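Local structure of ferritin heavy chain (Trichoplusia ni, 1Z6O) at residues M[16-21]-M[130-136]; M[25-29]-M[74-78]; M[43-47]-M[100-105]; M[124-128]-M[142-146]. The protein oxidises ferrous iron with dioxygen and, with the light chain, forms a secreted 24-subunit shell that stores the iron as ferric mineral. All blocks are in the same frame, centred on the assembly; numbering follows the deposited sequence.

Contact 1: residues M[16-21]-M[130-136]; sequences TMHRSC and CEDDSEF
An intrachain disulfide ties the start of helix 19-47 to the C-terminal part of helix 105-132: Cys21 SG and Cys130 SG are bonded at 2.0 Å, with the C-S-S-C torsion at 90°, the relaxed value. Cys21 puts its sulfur anti to the backbone N (chi1 177°), which carries it across to Cys130. Further out, the turn 133-136 folds back against His18, the N-cap residue of helix 19-47. Phe136 CB sits over the centre of the imidazole, 3.5 Å from its centroid in a CH-pi contact, while the two rings, nearly parallel at 5°, are slid apart and barely overlap. His18 ND1 donates to Thr16 O at 3.1 Å, close to the ring plane, which would limit the ring's rotation. Thr16 O in turn lies over the face of the Phe136 ring. An alanine in place of His18 would probably leave Phe136 CB without its aromatic cover and Thr16 O without this donor. Asp133 bridges through water: its OD2 takes one water at 2.6 Å that also accepts from Ser20 N, and a second that accepts from Cys21 N. Its OD1 accepts from Glu135 N at 2.8 Å, an Asx turn. The Phe136 ring also meets Arg124 of a neighbouring heavy-chain subunit in a cation-pi contact. This is a disulfide-linked end of the ferritin four-helix bundle, with His18 beside a type I beta turn.

Contact 2: residues M[25-29]-M[74-78]; sequences MRQQI and LIEYL
Ile29 holds CG1 anti to its carbonyl carbon (chi1 -74°) and extends CD1 beyond it (chi2 163°), and this carries the branch over to Leu74 and Leu78 on the facing helix; Met25, bent at both chi2 and chi3, curls its methyl back toward Leu74. Ile29 and Leu74 slide past each other in opposite directions, with Ile29 CG1 3.5 Å from Leu74 CB. The end of Ile29 then meets Leu78 tip to tip, CD1 to CD1 at 3.7 Å, and crosses Ile75 at about a right angle. The two methyls of Leu74 reach other residues of the facing helix: CD2 touches Met25 CE at 3.8 Å, and CD1 lies 3.6 Å from Gln28 CG. Met25 CE also comes within 4.1 Å of Tyr77 CD2, and Met25 CB packs on Leu78 CD2. The amide of Gln28 goes to polar partners: OE1 bonds with Ser122, and NE2 with Glu32, an iron ligand, which makes Gln28 a second-shell residue of the metal site. The short helical segments run antiparallel at 153°, their axes 10.2 Å apart. This is the buried, largely apolar seam between the first two helices of the ferritin four-helix bundle, near the iron site of its ferroxidase centre.

Contact 3: residues M[43-47]-M[100-105]; sequences GAHFS and SSWKGG
Ring contacts come first. His45 and Trp102 form an offset edge-to-face pair, with the edge of the indole turned toward the face of the imidazole, centroids 5.7 Å apart and planes at 74°. The indole atoms nearest His45 are CE3 and CZ3; CZ3 lies 3.8 Å from His45 CB, which sits at the indole edge near its plane. The imidazole swings out from the helix with CG anti to the backbone N (chi1 173°), which lays one of its faces beneath the backbone N of Trp102. Phe46, the next residue, has His45 CD2 over one face of its ring, and its far end meets the loop backbone: Gly104 O lies at the ring's edge, 3.8 Å from Phe46 CZ, and Gly105 N is 4.0 Å from Phe46 CE2.

Polar contacts are mostly through water. One water sits 2.8 Å from His45 ND1 and donates to Ser100 O; a second lies 2.9 Å from His45 NE2 and donates weakly to Lys103 O. Both waters lie in the imidazole plane, so a water at each ring nitrogen links it to the loop backbone. His45 NE2 also comes within 3.2 Å of Trp102 O. The indole NE1 bonds to His111 in helix 105-132.

The end of helix 19-47 is thereby joined to the loop 100-104 that leads into helix 105-132, with Phe46 packed against Phe56 and Ala57 of helix 54-80 and Ala108 of helix 105-132, and with Trp102 against Gln38 and Met42 of helix 19-47.

Contact 4: residues M[124-128]-M[142-146]; sequences RNVIK and VDYLT
Apolar contacts carry this pairing, and Ile127 is at its middle. Its CG1 branch lies anti to the carbonyl carbon (chi1 -75°) and runs alongside Leu145 in the opposite direction, with Ile127 CG1 3.7 Å from Leu145 CB. Its CG2 branch crosses Val142 at about a right angle, 3.9 Å from Val142 CG1, while Val142 CG2 rests 3.8 Å from the carbonyl oxygen Ile127 O. One residue back, Val126 CG1 meets Leu145 CD1 at 3.5 Å, again crossing near a right angle. With axes 9.6 Å apart and directions at 167°, the two short helical segments are an antiparallel pair of neighbours in the ferritin four-helix bundle, joined by the short connection between helices 105-132 and 139-168. An alanine at Ile127 would probably open a gap between Leu145, Val142 and Thr146.

The polar part is smaller. Thr146 OG1 comes within 3.4 Å of Ile127 CD1 but spends its hydrogen bond within its own helix, donating to Val142 O at 2.8 Å from above the carbonyl plane; Thr146 N reaches the same oxygen from the opposite face, so two bonds grip it. Beyond the pair, Tyr139 of a neighbouring heavy-chain subunit packs on Ile127, and Arg124 NH1 bonds to Asn137 O of that subunit.

In the fold
Contacts 1, 2 and 4 cluster at one end of the four-helix bundle, with centres 12 to 14 Å apart, while contact 3 sits at the far end, its centre about 41 Å from that of contact 1. The near three touch directly: Met17 SD packs on Leu78 CD2 at 3.7 Å between contacts 1 and 2, Cys130 CB on Val142 CG2 at 3.9 Å between 1 and 4, and Tyr77 CD1 on Tyr144 CD2 at 3.6 Å between 2 and 4. Helix 19-47 runs through contacts 1, 2 and 3. The bound iron, held by Glu32, Glu67 and His70, lies about 6 Å from the Gln28 side chain in contact 2 and about 10 Å from that of Leu145 in contact 4.

Contact 1: residues M[16-21]-M[130-136]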
# COMPACT_ATOMS: atom_id res chain seq x y z
N THR M 16 43.61 23.49 -31.40
CA THR M 16 45.05 23.30 -31.26
C THR M 16 45.72 21.99 -31.64
O THR M 16 46.94 21.88 -31.50
CB THR M 16 45.43 23.58 -29.80
OG1 THR M 16 44.69 22.68 -28.97
CG2 THR M 16 45.07 25.01 -29.40
N MET M 17 44.98 20.98 -32.08
CA MET M 17 45.65 19.73 -32.40
C MET M 17 46.67 19.92 -33.53
O MET M 17 46.45 20.71 -34.45
CB MET M 17 44.64 18.66 -32.83
CG MET M 17 43.82 18.10 -31.66
SD MET M 17 42.81 16.69 -32.19
CE MET M 17 44.10 15.50 -32.61
N HIS M 18 47.78 19.21 -33.44
CA HIS M 18 48.79 19.30 -34.50
C HIS M 18 48.65 18.15 -35.47
O HIS M 18 48.03 17.12 -35.17
CB HIS M 18 50.20 19.38 -33.90
CG HIS M 18 50.57 20.76 -33.46
ND1 HIS M 18 49.74 21.53 -32.67
CD2 HIS M 18 51.65 21.53 -33.74
CE1 HIS M 18 50.29 22.72 -32.48
NE2 HIS M 18 51.45 22.75 -33.13
N ARG M 19 49.22 18.33 -36.66
CA ARG M 19 49.10 17.37 -37.75
C ARG M 19 49.50 15.93 -37.52
O ARG M 19 48.76 15.02 -37.90
CB ARG M 19 49.84 17.92 -38.98
CG ARG M 19 49.92 16.94 -40.15
CD ARG M 19 50.26 17.66 -41.46
NE ARG M 19 49.06 18.23 -42.07
CZ ARG M 19 48.17 17.54 -42.78
NH1 ARG M 19 48.35 16.23 -42.99
NH2 ARG M 19 47.10 18.14 -43.27
N SER M 20 50.66 15.68 -36.94
CA SER M 20 51.08 14.30 -36.75
C SER M 20 50.08 13.55 -35.85
O SER M 20 49.69 12.41 -36.14
CB SER M 20 52.48 14.27 -36.15
OG SER M 20 52.85 12.94 -35.84
N CYS M 21 49.69 14.18 -34.76
CA CYS M 21 48.74 13.58 -33.83
C CYS M 21 47.38 13.38 -34.53
O CYS M 21 46.78 12.31 -34.45
CB CYS M 21 48.60 14.50 -32.62
SG CYS M 21 47.39 13.96 -31.38
N CYS M 130 51.24 11.90 -30.41
CA CYS M 130 50.57 13.03 -29.79
C CYS M 130 51.34 13.64 -28.63
O CYS M 130 51.24 14.83 -28.37
CB CYS M 130 49.16 12.61 -29.33
SG CYS M 130 48.09 12.16 -30.74
N GLU M 131 52.11 12.81 -27.93
CA GLU M 131 52.87 13.31 -26.80
C GLU M 131 54.23 13.87 -27.19
O GLU M 131 54.67 14.88 -26.65
CB GLU M 131 53.11 12.18 -25.78
CG GLU M 131 53.96 12.61 -24.58
CD GLU M 131 53.90 11.62 -23.42
OE1 GLU M 131 54.73 10.68 -23.38
OE2 GLU M 131 53.00 11.77 -22.55
N ASP M 132 54.90 13.22 -28.14
CA ASP M 132 56.25 13.63 -28.49
C ASP M 132 56.47 14.62 -29.62
O ASP M 132 57.61 14.87 -30.00
CB ASP M 132 57.10 12.38 -28.73
CG ASP M 132 57.21 11.52 -27.47
OD1 ASP M 132 57.33 12.08 -26.36
OD2 ASP M 132 57.18 10.28 -27.60
N ASP M 133 55.40 15.19 -30.15
CA ASP M 133 55.54 16.19 -31.20
C ASP M 133 56.31 17.34 -30.53
O ASP M 133 55.86 17.90 -29.53
CB ASP M 133 54.16 16.68 -31.65
CG ASP M 133 54.24 17.65 -32.81
OD1 ASP M 133 55.01 18.63 -32.71
OD2 ASP M 133 53.54 17.43 -33.82
N SER M 134 57.47 17.71 -31.08
CA SER M 134 58.28 18.76 -30.47
C SER M 134 57.57 20.11 -30.33
O SER M 134 57.91 20.91 -29.45
CB SER M 134 59.59 18.95 -31.25
OG SER M 134 59.33 19.26 -32.61
N GLU M 135 56.57 20.36 -31.16
CA GLU M 135 55.86 21.63 -31.10
C GLU M 135 54.64 21.65 -30.17
O GLU M 135 54.20 22.72 -29.76
CB GLU M 135 55.39 22.03 -32.49
CG GLU M 135 56.50 22.21 -33.51
CD GLU M 135 55.96 22.46 -34.90
OE1 GLU M 135 55.26 21.57 -35.43
OE2 GLU M 135 56.23 23.54 -35.46
N PHE M 136 54.09 20.49 -29.84
CA PHE M 136 52.87 20.48 -29.02
C PHE M 136 52.63 19.10 -28.40
O PHE M 136 52.39 18.14 -29.12
CB PHE M 136 51.68 20.85 -29.92
CG PHE M 136 50.39 21.11 -29.17
CD1 PHE M 136 50.12 22.37 -28.64
CD2 PHE M 136 49.44 20.09 -29.04
CE1 PHE M 136 48.90 22.62 -27.97
CE2 PHE M 136 48.22 20.33 -28.38
CZ PHE M 136 47.95 21.60 -27.85
O HOH W 1 52.77 17.66 -36.31
O HOH W 2 51.20 16.20 -33.40

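Contact 2: residues M[25-29]-M[74-78]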
# COMPACT_ATOMS: atom_id res chain seq x y z
N MET M 25 45.39 9.82 -35.33
CA MET M 25 44.01 9.57 -34.88
C MET M 25 43.15 9.13 -36.06
O MET M 25 42.32 8.23 -35.93
CB MET M 25 43.41 10.84 -34.26
CG MET M 25 43.93 11.14 -32.86
SD MET M 25 43.13 10.04 -31.63
CE MET M 25 41.52 10.89 -31.45
N ARG M 26 43.31 9.78 -37.22
CA ARG M 26 42.53 9.42 -38.40
C ARG M 26 42.82 7.97 -38.81
O ARG M 26 41.92 7.22 -39.21
CB ARG M 26 42.84 10.38 -39.57
CG ARG M 26 42.36 11.83 -39.34
CD ARG M 26 42.79 12.75 -40.51
NE ARG M 26 42.20 12.28 -41.75
CZ ARG M 26 41.03 12.70 -42.24
NH1 ARG M 26 40.34 13.63 -41.60
NH2 ARG M 26 40.54 12.16 -43.34
N GLN M 27 44.09 7.58 -38.72
CA GLN M 27 44.47 6.22 -39.07
C GLN M 27 43.87 5.24 -38.05
O GLN M 27 43.44 4.14 -38.41
CB GLN M 27 46.00 6.09 -39.09
CG GLN M 27 46.49 4.72 -39.49
CD GLN M 27 47.98 4.71 -39.80
OE1 GLN M 27 48.46 5.50 -40.62
NE2 GLN M 27 48.72 3.82 -39.15
N GLN M 28 43.83 5.63 -36.78
CA GLN M 28 43.26 4.75 -35.75
C GLN M 28 41.76 4.54 -35.99
O GLN M 28 41.23 3.45 -35.78
CB GLN M 28 43.47 5.35 -34.35
CG GLN M 28 43.11 4.39 -33.21
CD GLN M 28 43.97 3.14 -33.24
OE1 GLN M 28 45.17 3.23 -33.49
NE2 GLN M 28 43.38 1.98 -32.99
N ILE M 29 41.07 5.60 -36.44
CA ILE M 29 39.64 5.49 -36.72
C ILE M 29 39.40 4.42 -37.79
O ILE M 29 38.51 3.58 -37.65
CB ILE M 29 39.08 6.87 -37.14
CG1 ILE M 29 38.99 7.76 -35.89
CG2 ILE M 29 37.69 6.72 -37.80
CD1 ILE M 29 38.84 9.28 -36.20
N LEU M 74 36.46 8.15 -31.12
CA LEU M 74 37.63 8.88 -31.63
C LEU M 74 37.17 10.03 -32.52
O LEU M 74 37.74 11.12 -32.48
CB LEU M 74 38.54 7.93 -32.42
CG LEU M 74 39.18 6.83 -31.55
CD1 LEU M 74 39.91 5.84 -32.47
CD2 LEU M 74 40.15 7.45 -30.53
N ILE M 75 36.15 9.78 -33.34
CA ILE M 75 35.61 10.83 -34.20
C ILE M 75 35.04 11.96 -33.32
O ILE M 75 35.27 13.15 -33.60
CB ILE M 75 34.49 10.27 -35.12
CG1 ILE M 75 35.12 9.36 -36.18
CG2 ILE M 75 33.71 11.43 -35.78
CD1 ILE M 75 34.09 8.51 -36.95
N GLU M 76 34.29 11.61 -32.27
CA GLU M 76 33.73 12.63 -31.38
C GLU M 76 34.83 13.46 -30.72
O GLU M 76 34.66 14.65 -30.48
CB GLU M 76 32.86 12.00 -30.29
CG GLU M 76 31.57 11.37 -30.80
CD GLU M 76 30.51 12.39 -31.18
OE1 GLU M 76 29.59 12.04 -31.96
OE2 GLU M 76 30.58 13.55 -30.70
N TYR M 77 35.96 12.82 -30.40
CA TYR M 77 37.05 13.56 -29.77
C TYR M 77 37.57 14.62 -30.76
O TYR M 77 37.76 15.79 -30.40
CB TYR M 77 38.20 12.61 -29.37
CG TYR M 77 39.26 13.34 -28.57
CD1 TYR M 77 39.19 13.36 -27.18
CD2 TYR M 77 40.24 14.11 -29.20
CE1 TYR M 77 40.07 14.16 -26.43
CE2 TYR M 77 41.12 14.91 -28.47
CZ TYR M 77 41.02 14.93 -27.08
OH TYR M 77 41.83 15.77 -26.35
N LEU M 78 37.81 14.23 -32.00
CA LEU M 78 38.29 15.19 -33.00
C LEU M 78 37.30 16.35 -33.17
O LEU M 78 37.70 17.51 -33.26
CB LEU M 78 38.51 14.49 -34.36
CG LEU M 78 39.63 13.43 -34.41
CD1 LEU M 78 39.74 12.87 -35.82
CD2 LEU M 78 40.97 14.05 -33.98

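Contact 3: residues M[43-47]-M[100-105]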
# COMPACT_ATOMS: atom_id res chain seq x y z
N GLY M 43 31.35 -13.30 -36.55
CA GLY M 43 29.98 -13.56 -36.13
C GLY M 43 29.23 -14.34 -37.20
O GLY M 43 28.50 -15.29 -36.91
N ALA M 44 29.43 -13.95 -38.46
CA ALA M 44 28.78 -14.63 -39.58
C ALA M 44 29.21 -16.10 -39.66
O ALA M 44 28.40 -16.99 -39.90
CB ALA M 44 29.13 -13.92 -40.90
N HIS M 45 30.50 -16.36 -39.48
CA HIS M 45 31.01 -17.73 -39.55
C HIS M 45 30.39 -18.63 -38.49
O HIS M 45 29.93 -19.74 -38.80
CB HIS M 45 32.54 -17.74 -39.38
CG HIS M 45 33.12 -19.13 -39.27
ND1 HIS M 45 33.38 -19.91 -40.37
CD2 HIS M 45 33.43 -19.88 -38.19
CE1 HIS M 45 33.83 -21.09 -39.97
NE2 HIS M 45 33.87 -21.10 -38.65
N PHE M 46 30.36 -18.19 -37.24
CA PHE M 46 29.80 -19.03 -36.19
C PHE M 46 28.29 -19.14 -36.21
O PHE M 46 27.71 -19.96 -35.50
CB PHE M 46 30.34 -18.60 -34.82
CG PHE M 46 31.81 -18.90 -34.65
CD1 PHE M 46 32.76 -17.90 -34.84
CD2 PHE M 46 32.24 -20.21 -34.41
CE1 PHE M 46 34.13 -18.19 -34.80
CE2 PHE M 46 33.61 -20.52 -34.37
CZ PHE M 46 34.56 -19.52 -34.57
N SER M 47 27.65 -18.31 -37.05
CA SER M 47 26.19 -18.35 -37.21
C SER M 47 25.78 -19.43 -38.23
O SER M 47 24.61 -19.78 -38.31
CB SER M 47 25.66 -17.00 -37.71
OG SER M 47 25.82 -16.00 -36.72
N SER M 100 37.65 -14.95 -43.49
CA SER M 100 36.22 -15.22 -43.38
C SER M 100 35.89 -16.58 -42.79
O SER M 100 34.71 -16.91 -42.61
CB SER M 100 35.56 -15.08 -44.76
OG SER M 100 36.06 -16.06 -45.64
N SER M 101 36.91 -17.37 -42.48
CA SER M 101 36.68 -18.69 -41.91
C SER M 101 37.74 -19.02 -40.86
O SER M 101 38.87 -18.56 -40.96
CB SER M 101 36.71 -19.74 -43.03
OG SER M 101 36.43 -21.03 -42.51
N TRP M 102 37.35 -19.81 -39.86
CA TRP M 102 38.23 -20.24 -38.77
C TRP M 102 37.96 -21.72 -38.53
O TRP M 102 36.83 -22.18 -38.66
CB TRP M 102 37.94 -19.43 -37.49
CG TRP M 102 38.29 -17.96 -37.64
CD1 TRP M 102 39.47 -17.36 -37.31
CD2 TRP M 102 37.51 -16.97 -38.32
NE1 TRP M 102 39.48 -16.05 -37.76
CE2 TRP M 102 38.29 -15.79 -38.38
CE3 TRP M 102 36.23 -16.97 -38.90
CZ2 TRP M 102 37.83 -14.62 -39.00
CZ3 TRP M 102 35.77 -15.80 -39.52
CH2 TRP M 102 36.57 -14.65 -39.56
N LYS M 103 38.99 -22.48 -38.16
CA LYS M 103 38.81 -23.91 -37.92
C LYS M 103 37.88 -24.20 -36.74
O LYS M 103 37.10 -25.15 -36.77
CB LYS M 103 40.16 -24.59 -37.69
CG LYS M 103 41.06 -24.55 -38.92
CD LYS M 103 42.40 -25.23 -38.65
CE LYS M 103 43.34 -25.07 -39.84
NZ LYS M 103 44.66 -25.72 -39.59
N GLY M 104 37.97 -23.38 -35.70
CA GLY M 104 37.12 -23.59 -34.54
C GLY M 104 37.17 -22.38 -33.64
O GLY M 104 37.78 -21.36 -34.00
N GLY M 105 36.55 -22.48 -32.47
CA GLY M 105 36.54 -21.37 -31.52
C GLY M 105 37.93 -20.94 -31.08
O GLY M 105 38.18 -19.75 -30.94
O HOH W 3 32.81 -19.29 -43.01
O HOH W 4 34.50 -23.31 -36.96

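Contact 4: residues M[124-128]-M[142-146]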
# COMPACT_ATOMS: atom_id res chain seq x y z
N ARG M 124 49.15 2.86 -28.68
CA ARG M 124 50.37 3.34 -28.02
C ARG M 124 51.17 4.21 -29.00
O ARG M 124 51.82 5.18 -28.59
CB ARG M 124 51.21 2.14 -27.50
CG ARG M 124 50.59 1.44 -26.25
CD ARG M 124 51.37 0.16 -25.89
NE ARG M 124 52.79 0.46 -25.90
CZ ARG M 124 53.45 1.03 -24.90
NH1 ARG M 124 52.83 1.34 -23.77
NH2 ARG M 124 54.70 1.41 -25.08
N ASN M 125 51.13 3.88 -30.29
CA ASN M 125 51.83 4.70 -31.28
C ASN M 125 51.12 6.04 -31.50
O ASN M 125 51.77 7.04 -31.80
CB ASN M 125 51.99 3.95 -32.60
CG ASN M 125 53.11 2.93 -32.54
OD1 ASN M 125 54.13 3.17 -31.90
ND2 ASN M 125 52.93 1.80 -33.20
N VAL M 126 49.80 6.09 -31.35
CA VAL M 126 49.09 7.37 -31.47
C VAL M 126 49.50 8.22 -30.27
O VAL M 126 49.77 9.42 -30.38
CB VAL M 126 47.54 7.18 -31.43
CG1 VAL M 126 46.85 8.56 -31.50
CG2 VAL M 126 47.08 6.30 -32.61
N ILE M 127 49.56 7.59 -29.10
CA ILE M 127 49.96 8.29 -27.88
C ILE M 127 51.37 8.89 -28.07
O ILE M 127 51.61 10.07 -27.75
CB ILE M 127 49.95 7.32 -26.66
CG1 ILE M 127 48.49 7.07 -26.24
CG2 ILE M 127 50.76 7.91 -25.50
CD1 ILE M 127 48.34 5.89 -25.26
N LYS M 128 52.30 8.10 -28.60
CA LYS M 128 53.66 8.60 -28.84
C LYS M 128 53.66 9.80 -29.78
O LYS M 128 54.33 10.81 -29.51
CB LYS M 128 54.56 7.52 -29.45
CG LYS M 128 54.81 6.32 -28.59
CD LYS M 128 55.87 5.42 -29.23
CE LYS M 128 55.95 4.06 -28.54
NZ LYS M 128 54.75 3.21 -28.80
N VAL M 142 46.40 12.45 -25.00
CA VAL M 142 47.24 11.35 -24.53
C VAL M 142 46.58 10.69 -23.31
O VAL M 142 46.51 9.46 -23.20
CB VAL M 142 48.65 11.88 -24.17
CG1 VAL M 142 49.44 10.83 -23.34
CG2 VAL M 142 49.41 12.21 -25.48
N ASP M 143 46.09 11.52 -22.40
CA ASP M 143 45.43 11.05 -21.18
C ASP M 143 44.15 10.27 -21.52
O ASP M 143 43.86 9.24 -20.92
CB ASP M 143 45.06 12.25 -20.30
CG ASP M 143 44.27 11.84 -19.07
OD1 ASP M 143 44.89 11.33 -18.15
OD2 ASP M 143 43.03 12.01 -19.05
N TYR M 144 43.38 10.78 -22.47
CA TYR M 144 42.15 10.12 -22.90
C TYR M 144 42.43 8.74 -23.50
O TYR M 144 41.77 7.75 -23.17
CB TYR M 144 41.44 11.00 -23.93
CG TYR M 144 40.14 10.43 -24.43
CD1 TYR M 144 39.09 10.15 -23.55
CD2 TYR M 144 39.94 10.18 -25.79
CE1 TYR M 144 37.87 9.65 -24.01
CE2 TYR M 144 38.72 9.68 -26.26
CZ TYR M 144 37.69 9.42 -25.37
OH TYR M 144 36.49 8.95 -25.82
N LEU M 145 43.41 8.68 -24.40
CA LEU M 145 43.76 7.40 -25.02
C LEU M 145 44.31 6.41 -24.00
O LEU M 145 44.07 5.21 -24.08
CB LEU M 145 44.81 7.60 -26.12
CG LEU M 145 44.30 8.40 -27.33
CD1 LEU M 145 45.45 8.72 -28.27
CD2 LEU M 145 43.22 7.59 -28.06
N THR M 146 45.05 6.92 -23.03
CA THR M 146 45.65 6.05 -22.02
C THR M 146 44.62 5.52 -21.01
O THR M 146 44.55 4.32 -20.76
CB THR M 146 46.77 6.78 -21.25
OG1 THR M 146 47.78 7.22 -22.16
CG2 THR M 146 47.40 5.84 -20.22